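Local coordinates for protein putative glucarate dehydratase (Pseudomonas fluorescens, PDB 4IT1) that probably catalyses the magnesium-dependent dehydration of D-glucarate to 5-dehydro-4-deoxy-D-glucarate, as a member of the mandelate racemase/muconate lactonizing enzyme family, at residues A[38-46]-A[213-221]; A[168-176]-A[188-199]. All blocks are in the same frame, centred on the assembly; numbering follows the deposited sequence.

Contact 1: residues A[38-46]-A[213-221]; sequences PPLLNASGI and KLKAGTLPP. With TLA (L(+)-tartaric acid), chain F.
Thr218 wedges against Leu41 and Asn42 where a loop of the N-terminal capping domain comes down on the mouth of the C-terminal barrel, the two-domain plan of the enolase superfamily. This is the tight part. The methyl CG2 of Thr218 presses on Leu41 CB at 3.4 Å, closer than ordinary van der Waals contact. The methyl stands anti to the threonine's own backbone N, which turns OG1 to within 3.3 Å of Asn42 C; this hydroxyl donates back to Ala216 O, coming in above that carbonyl's plane. Next along, Ala43 CA points its hydrogen at Gly217 O, 3.3 Å away (147° at H).

Other parts are looser. Leu41 CD1 only grazes CD1 of the partly exposed Leu219 at 4.3 Å, and two waters span the backbones: one donates to Leu41 O and Lys215 O, the other accepts from Ala43 N and donates to Ala216 O. Toward the active site, the bent chain of Lys215, the predicted proton acceptor, runs past Asn42 to a bound tartrate, probably from the crystallisation liquor, where NZ, held by Tyr169 OH, gives just a weak bond to O3 (3.4 Å). Asn42 CG sits between its backbone N and carbonyl carbon (chi1 69°), and OD1 accepts from Gly45 N at 2.8 Å, an Asx motif. With an alanine here, Gly45 N and Asp428, which ND2 bonds, would both lose their Asn42 partner, and the turn is likely to be freer to shift. The same ND2 also donates to tartrate O41, 2.9 Å away and nearly straight at 165°.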
# COMPACT_ATOMS: atom_id res chain seq x y z
N PRO A 38 -7.82 -35.29 -4.19
CA PRO A 38 -8.79 -36.01 -5.02
C PRO A 38 -8.48 -35.92 -6.52
O PRO A 38 -7.73 -35.03 -6.95
CB PRO A 38 -10.12 -35.30 -4.71
CG PRO A 38 -9.86 -34.37 -3.57
CD PRO A 38 -8.39 -34.08 -3.58
N PRO A 39 -9.07 -36.83 -7.32
CA PRO A 39 -8.97 -36.77 -8.78
C PRO A 39 -9.74 -35.58 -9.35
O PRO A 39 -10.67 -35.76 -10.16
CB PRO A 39 -9.60 -38.10 -9.24
CG PRO A 39 -10.50 -38.50 -8.10
CD PRO A 39 -9.75 -38.06 -6.88
N LEU A 40 -9.36 -34.37 -8.94
CA LEU A 40 -10.06 -33.15 -9.37
C LEU A 40 -9.70 -32.76 -10.81
O LEU A 40 -8.52 -32.61 -11.15
CB LEU A 40 -9.77 -32.00 -8.40
CG LEU A 40 -10.09 -32.28 -6.92
CD1 LEU A 40 -9.64 -31.14 -6.02
CD2 LEU A 40 -11.57 -32.59 -6.72
N LEU A 41 -10.72 -32.61 -11.65
CA LEU A 41 -10.57 -32.24 -13.05
C LEU A 41 -10.50 -30.73 -13.24
O LEU A 41 -11.22 -29.98 -12.57
CB LEU A 41 -11.74 -32.78 -13.86
CG LEU A 41 -11.84 -34.28 -14.14
CD1 LEU A 41 -13.18 -34.60 -14.77
CD2 LEU A 41 -10.70 -34.74 -15.04
N ASN A 42 -9.64 -30.29 -14.15
CA ASN A 42 -9.55 -28.87 -14.52
C ASN A 42 -9.24 -28.67 -16.01
O ASN A 42 -9.22 -29.63 -16.78
CB ASN A 42 -8.55 -28.13 -13.63
CG ASN A 42 -7.11 -28.56 -13.88
OD1 ASN A 42 -6.73 -28.86 -15.01
ND2 ASN A 42 -6.31 -28.56 -12.82
N ALA A 43 -8.99 -27.42 -16.41
CA ALA A 43 -8.72 -27.07 -17.80
C ALA A 43 -7.51 -27.83 -18.37
O ALA A 43 -7.59 -28.40 -19.45
CB ALA A 43 -8.53 -25.57 -17.94
N SER A 44 -6.41 -27.82 -17.61
CA SER A 44 -5.14 -28.44 -17.96
C SER A 44 -5.15 -29.97 -17.97
O SER A 44 -4.44 -30.61 -18.75
CB SER A 44 -4.06 -27.95 -17.00
OG SER A 44 -3.81 -26.57 -17.18
N GLY A 45 -5.94 -30.56 -17.08
CA GLY A 45 -6.06 -32.02 -17.00
C GLY A 45 -6.72 -32.50 -15.73
O GLY A 45 -7.94 -32.35 -15.57
N ILE A 46 -5.92 -33.08 -14.84
CA ILE A 46 -6.43 -33.69 -13.61
C ILE A 46 -5.35 -33.75 -12.54
O ILE A 46 -4.18 -33.98 -12.83
CB ILE A 46 -7.00 -35.11 -13.83
CG1 ILE A 46 -7.78 -35.58 -12.59
CG2 ILE A 46 -5.88 -36.09 -14.18
CD1 ILE A 46 -8.68 -36.77 -12.82
N LYS A 213 -18.69 -21.28 -6.28
CA LYS A 213 -17.82 -21.21 -7.47
C LYS A 213 -17.54 -22.58 -8.07
O LYS A 213 -16.99 -23.47 -7.40
CB LYS A 213 -16.49 -20.52 -7.15
CG LYS A 213 -15.55 -20.44 -8.35
CD LYS A 213 -14.42 -19.45 -8.14
CE LYS A 213 -14.87 -18.01 -8.35
NZ LYS A 213 -13.96 -17.08 -7.63
N LEU A 214 -17.90 -22.75 -9.34
CA LEU A 214 -17.58 -23.98 -10.07
C LEU A 214 -16.29 -23.89 -10.91
O LEU A 214 -16.13 -22.96 -11.71
CB LEU A 214 -18.76 -24.39 -10.97
CG LEU A 214 -18.54 -25.61 -11.85
CD1 LEU A 214 -18.65 -26.90 -11.04
CD2 LEU A 214 -19.51 -25.61 -13.01
N LYS A 215 -15.39 -24.86 -10.72
CA LYS A 215 -14.21 -25.00 -11.58
C LYS A 215 -14.62 -25.54 -12.94
O LYS A 215 -15.01 -26.71 -13.06
CB LYS A 215 -13.17 -25.92 -10.94
CG LYS A 215 -11.93 -26.13 -11.81
CD LYS A 215 -10.76 -25.24 -11.40
CE LYS A 215 -10.99 -23.77 -11.70
NZ LYS A 215 -9.94 -22.91 -11.10
N ALA A 216 -14.53 -24.70 -13.97
CA ALA A 216 -15.06 -25.06 -15.29
C ALA A 216 -13.99 -25.24 -16.37
O ALA A 216 -12.83 -25.54 -16.07
CB ALA A 216 -16.12 -24.05 -15.72
N GLY A 217 -14.39 -25.07 -17.63
CA GLY A 217 -13.53 -25.31 -18.78
C GLY A 217 -12.92 -26.70 -18.73
O GLY A 217 -11.74 -26.88 -19.06
N THR A 218 -13.72 -27.67 -18.30
CA THR A 218 -13.26 -29.04 -18.14
C THR A 218 -14.14 -29.99 -18.93
O THR A 218 -13.64 -30.85 -19.65
CB THR A 218 -13.21 -29.46 -16.66
OG1 THR A 218 -12.51 -28.48 -15.90
CG2 THR A 218 -12.50 -30.79 -16.52
N LEU A 219 -15.46 -29.83 -18.79
CA LEU A 219 -16.42 -30.61 -19.57
C LEU A 219 -17.02 -29.75 -20.68
O LEU A 219 -16.85 -28.53 -20.66
CB LEU A 219 -17.51 -31.18 -18.63
CG LEU A 219 -17.35 -32.61 -18.05
CD1 LEU A 219 -15.95 -32.94 -17.55
CD2 LEU A 219 -18.38 -32.86 -16.96
N PRO A 220 -17.71 -30.36 -21.66
CA PRO A 220 -18.32 -29.54 -22.70
C PRO A 220 -19.07 -28.33 -22.11
O PRO A 220 -19.79 -28.48 -21.11
CB PRO A 220 -19.29 -30.50 -23.39
CG PRO A 220 -18.64 -31.83 -23.22
CD PRO A 220 -17.96 -31.80 -21.88
N PRO A 221 -18.87 -27.14 -22.70
CA PRO A 221 -19.42 -25.93 -22.09
C PRO A 221 -20.96 -25.92 -21.98
O PRO A 221 -21.48 -25.42 -20.98
CB PRO A 221 -18.86 -24.79 -22.97
CG PRO A 221 -18.32 -25.43 -24.20
CD PRO A 221 -17.95 -26.84 -23.82
O1 TLA F . -6.51 -22.09 -10.20
O11 TLA F . -5.39 -22.92 -11.85
C1 TLA F . -5.91 -23.02 -10.73
C2 TLA F . -5.84 -24.31 -10.01
O2 TLA F . -4.83 -25.07 -10.61
C3 TLA F . -7.14 -25.04 -10.22
O3 TLA F . -7.38 -25.11 -11.61
C4 TLA F . -6.98 -26.43 -9.72
O4 TLA F . -6.39 -26.59 -8.66
O41 TLA F . -7.40 -27.34 -10.42
O HOH W 1 -14.02 -29.38 -12.62
O HOH W 2 -10.43 -25.06 -15.05

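Contact 2: residues A[168-176]-A[188-199]; sequences AYLFFKYAQ and GEALNEQQIVAQ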
# COMPACT_ATOMS: atom_id res chain seq x y z
N ALA A 168 -18.17 -22.11 -1.70
CA ALA A 168 -17.93 -23.53 -1.90
C ALA A 168 -17.28 -23.67 -3.26
O ALA A 168 -17.88 -23.30 -4.28
CB ALA A 168 -19.24 -24.29 -1.85
N TYR A 169 -16.04 -24.18 -3.29
CA TYR A 169 -15.33 -24.40 -4.56
C TYR A 169 -15.61 -25.81 -5.11
O TYR A 169 -15.03 -26.79 -4.64
CB TYR A 169 -13.82 -24.15 -4.41
CG TYR A 169 -13.22 -23.40 -5.61
CD1 TYR A 169 -13.57 -23.72 -6.93
CD2 TYR A 169 -12.31 -22.35 -5.42
CE1 TYR A 169 -13.05 -23.03 -8.01
CE2 TYR A 169 -11.78 -21.66 -6.50
CZ TYR A 169 -12.15 -22.00 -7.79
OH TYR A 169 -11.63 -21.33 -8.87
N LEU A 170 -16.50 -25.88 -6.09
CA LEU A 170 -16.93 -27.13 -6.71
C LEU A 170 -16.08 -27.55 -7.90
O LEU A 170 -15.70 -26.72 -8.74
CB LEU A 170 -18.37 -27.01 -7.20
CG LEU A 170 -19.51 -26.57 -6.27
CD1 LEU A 170 -20.83 -26.78 -7.00
CD2 LEU A 170 -19.47 -27.33 -4.96
N PHE A 171 -15.83 -28.86 -7.99
CA PHE A 171 -15.05 -29.46 -9.07
C PHE A 171 -15.79 -30.63 -9.67
O PHE A 171 -16.49 -31.36 -8.97
CB PHE A 171 -13.74 -30.01 -8.53
CG PHE A 171 -12.73 -28.96 -8.20
CD1 PHE A 171 -12.76 -28.31 -6.97
CD2 PHE A 171 -11.72 -28.63 -9.11
CE1 PHE A 171 -11.81 -27.34 -6.65
CE2 PHE A 171 -10.77 -27.67 -8.80
CZ PHE A 171 -10.82 -27.02 -7.57
N PHE A 172 -15.62 -30.83 -10.97
CA PHE A 172 -15.88 -32.13 -11.55
C PHE A 172 -14.72 -33.04 -11.14
O PHE A 172 -13.59 -32.58 -10.96
CB PHE A 172 -16.02 -32.05 -13.07
CG PHE A 172 -17.17 -31.19 -13.51
CD1 PHE A 172 -18.46 -31.71 -13.56
CD2 PHE A 172 -16.97 -29.86 -13.86
CE1 PHE A 172 -19.54 -30.92 -13.97
CE2 PHE A 172 -18.04 -29.07 -14.28
CZ PHE A 172 -19.32 -29.60 -14.33
N LYS A 173 -15.02 -34.32 -10.93
CA LYS A 173 -14.00 -35.29 -10.53
C LYS A 173 -14.38 -36.69 -10.98
O LYS A 173 -15.55 -36.97 -11.25
CB LYS A 173 -13.76 -35.24 -9.00
CG LYS A 173 -14.91 -35.77 -8.13
CD LYS A 173 -14.67 -35.52 -6.65
CE LYS A 173 -13.60 -36.43 -6.05
NZ LYS A 173 -13.97 -37.88 -6.10
N TYR A 174 -13.36 -37.55 -11.11
CA TYR A 174 -13.58 -38.99 -11.29
C TYR A 174 -13.80 -39.62 -9.92
O TYR A 174 -13.44 -39.03 -8.90
CB TYR A 174 -12.39 -39.66 -11.99
CG TYR A 174 -12.17 -39.28 -13.45
CD1 TYR A 174 -13.25 -39.10 -14.32
CD2 TYR A 174 -10.89 -39.12 -13.96
CE1 TYR A 174 -13.05 -38.75 -15.65
CE2 TYR A 174 -10.68 -38.78 -15.29
CZ TYR A 174 -11.76 -38.60 -16.13
OH TYR A 174 -11.56 -38.26 -17.45
N ALA A 175 -14.38 -40.81 -9.90
CA ALA A 175 -14.61 -41.54 -8.66
C ALA A 175 -13.30 -41.85 -7.94
O ALA A 175 -13.22 -41.79 -6.72
CB ALA A 175 -15.39 -42.82 -8.94
N GLN A 176 -12.26 -42.16 -8.72
CA GLN A 176 -10.97 -42.57 -8.15
C GLN A 176 -9.81 -42.24 -9.08
O GLN A 176 -9.96 -42.17 -10.30
CB GLN A 176 -10.97 -44.07 -7.85
CG GLN A 176 -11.39 -44.94 -9.04
CD GLN A 176 -11.08 -46.41 -8.84
OE1 GLN A 176 -11.99 -47.25 -8.86
NE2 GLN A 176 -9.80 -46.74 -8.65
N GLY A 188 -17.01 -39.55 -4.16
CA GLY A 188 -17.55 -40.20 -5.36
C GLY A 188 -17.31 -39.36 -6.60
O GLY A 188 -16.63 -38.33 -6.53
N GLU A 189 -17.86 -39.78 -7.73
CA GLU A 189 -17.64 -39.06 -8.98
C GLU A 189 -18.60 -37.89 -9.13
O GLU A 189 -19.67 -37.85 -8.51
CB GLU A 189 -17.70 -40.01 -10.19
CG GLU A 189 -19.09 -40.36 -10.69
CD GLU A 189 -19.08 -41.01 -12.07
OE1 GLU A 189 -18.04 -41.60 -12.45
OE2 GLU A 189 -20.11 -40.95 -12.77
N ALA A 190 -18.21 -36.93 -9.96
CA ALA A 190 -19.00 -35.75 -10.22
C ALA A 190 -18.81 -35.32 -11.68
O ALA A 190 -17.86 -34.62 -12.01
CB ALA A 190 -18.62 -34.62 -9.27
N LEU A 191 -19.73 -35.77 -12.53
CA LEU A 191 -19.64 -35.54 -13.96
C LEU A 191 -21.00 -35.19 -14.57
O LEU A 191 -21.14 -35.09 -15.79
CB LEU A 191 -19.05 -36.78 -14.66
CG LEU A 191 -17.72 -37.34 -14.15
CD1 LEU A 191 -17.44 -38.72 -14.76
CD2 LEU A 191 -16.56 -36.38 -14.41
N ASN A 192 -22.01 -35.04 -13.71
CA ASN A 192 -23.31 -34.49 -14.14
C ASN A 192 -23.95 -33.57 -13.09
O ASN A 192 -23.47 -33.46 -11.95
CB ASN A 192 -24.27 -35.58 -14.63
CG ASN A 192 -24.72 -36.55 -13.54
OD1 ASN A 192 -24.62 -36.27 -12.34
ND2 ASN A 192 -25.23 -37.69 -13.96
N GLU A 193 -25.03 -32.91 -13.49
CA GLU A 193 -25.69 -31.90 -12.66
C GLU A 193 -26.10 -32.47 -11.30
O GLU A 193 -25.87 -31.84 -10.27
CB GLU A 193 -26.88 -31.24 -13.38
CG GLU A 193 -27.73 -32.14 -14.27
CD GLU A 193 -27.10 -32.42 -15.62
OE1 GLU A 193 -26.10 -33.15 -15.68
OE2 GLU A 193 -27.63 -31.93 -16.64
N GLN A 194 -26.66 -33.67 -11.32
CA GLN A 194 -27.07 -34.38 -10.10
C GLN A 194 -25.93 -34.54 -9.10
O GLN A 194 -26.08 -34.24 -7.92
CB GLN A 194 -27.66 -35.74 -10.47
CG GLN A 194 -28.37 -36.45 -9.34
CD GLN A 194 -29.24 -37.59 -9.83
OE1 GLN A 194 -29.94 -37.47 -10.84
NE2 GLN A 194 -29.21 -38.71 -9.11
N GLN A 195 -24.77 -34.99 -9.59
CA GLN A 195 -23.62 -35.28 -8.73
C GLN A 195 -22.95 -34.01 -8.22
O GLN A 195 -22.37 -34.00 -7.13
CB GLN A 195 -22.61 -36.15 -9.48
CG GLN A 195 -23.13 -37.51 -9.90
CD GLN A 195 -22.38 -38.11 -11.08
OE1 GLN A 195 -21.95 -37.40 -11.99
NE2 GLN A 195 -22.24 -39.43 -11.07
N ILE A 196 -23.02 -32.95 -9.02
CA ILE A 196 -22.48 -31.64 -8.64
C ILE A 196 -23.37 -30.96 -7.59
O ILE A 196 -22.87 -30.49 -6.56
CB ILE A 196 -22.22 -30.73 -9.88
CG1 ILE A 196 -20.78 -30.94 -10.40
CG2 ILE A 196 -22.42 -29.26 -9.57
CD1 ILE A 196 -19.69 -30.48 -9.45
N VAL A 197 -24.68 -30.94 -7.86
CA VAL A 197 -25.67 -30.43 -6.90
C VAL A 197 -25.46 -31.10 -5.54
O VAL A 197 -25.34 -30.42 -4.52
CB VAL A 197 -27.12 -30.65 -7.41
CG1 VAL A 197 -28.13 -30.51 -6.29
CG2 VAL A 197 -27.44 -29.66 -8.53
N ALA A 198 -25.38 -32.43 -5.56
CA ALA A 198 -25.09 -33.23 -4.38
C ALA A 198 -23.76 -32.85 -3.72
O ALA A 198 -23.67 -32.81 -2.49
CB ALA A 198 -25.09 -34.70 -4.74
N GLN A 199 -22.74 -32.56 -4.53
CA GLN A 199 -21.42 -32.20 -4.00
C GLN A 199 -21.48 -30.86 -3.25
O GLN A 199 -20.87 -30.70 -2.19
CB GLN A 199 -20.37 -32.16 -5.12
CG GLN A 199 -18.95 -31.90 -4.62
CD GLN A 199 -17.99 -31.51 -5.74
OE1 GLN A 199 -17.44 -30.40 -5.75
NE2 GLN A 199 -17.77 -32.42 -6.68
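The carboxamide of Gln199 lies against the backbone of Phe171 and grips it with both ends. OE1 takes the N-H of Phe171 at 3.2 Å on a lone pair in the carbonyl plane, while NE2 gives a shorter bond of 2.8 Å to Phe171 O, which lies close to the amide plane. CG is anti to the glutamine's backbone N (chi1 -175°) and the chain runs out extended, long enough to reach from the helix to the backbone of Phe171. Leu170 runs past Gln199 in the opposite direction, CD2 against OE1, and its other methyl CD1 meets Ile196 CG2 at 3.9 Å as the two side chains cross obliquely. The side chain of Phe171 leaves its backbone away from the helix segment, and its ring meets those of His371 and Trp374.

Strand 168-170 and helix 193-199 run nearly antiparallel, at 155° with axes 9.9 Å apart. They belong to the first beta-alpha unit of the barrel, whose crossover continues into strand 212-215. Phe172 stands across Ile196 at about a right angle, CE1 to CG1 3.8 Å, and turns its edge to Ala190 O, which lies in the plane of the ring. That same oxygen accepts from Lys173 N, and Ala190 N answers to Lys173 O in a single antiparallel hydrogen-bonded bridge. Lys173 itself bends at its last two torsions and curls back; its NZ reaches Gly188 O at 2.7 Å, above the carbonyl plane, besides Tyr174 O and a salt bridge to Asp185. Leu191 sets CD2 on Lys173 O and CD1 at the edge of the Tyr174 ring. Just beyond, Asn192 and Gln195 form a capping box at the helix start, and Gln195 OE1 also accepts from Leu191 N at 2.8 Å.

How the contacts relate
From the N terminus, strand 25-36 of the capping domain leads into 38-46, the loop that contact 1 joins to the end of barrel strand 212-215, closing a span of 166 residues. Within that span the chain finishes the capping sheet and its helices, then enters the barrel by strand 163-170. Contact 2 lies wholly inside it, closing a short excursion of 11 residues before helix 193-207. That helix brings the chain to strand 212-215, which pairs beside 163-170: probable backbone bonds join Leu170 to Lys213 and Lys215. Pro39 packs on Lys173 and Tyr174, and a backbone hydrogen bond joins Leu41 to Phe172, so the capping loop of contact 1 also lies directly on 168-176 of contact 2.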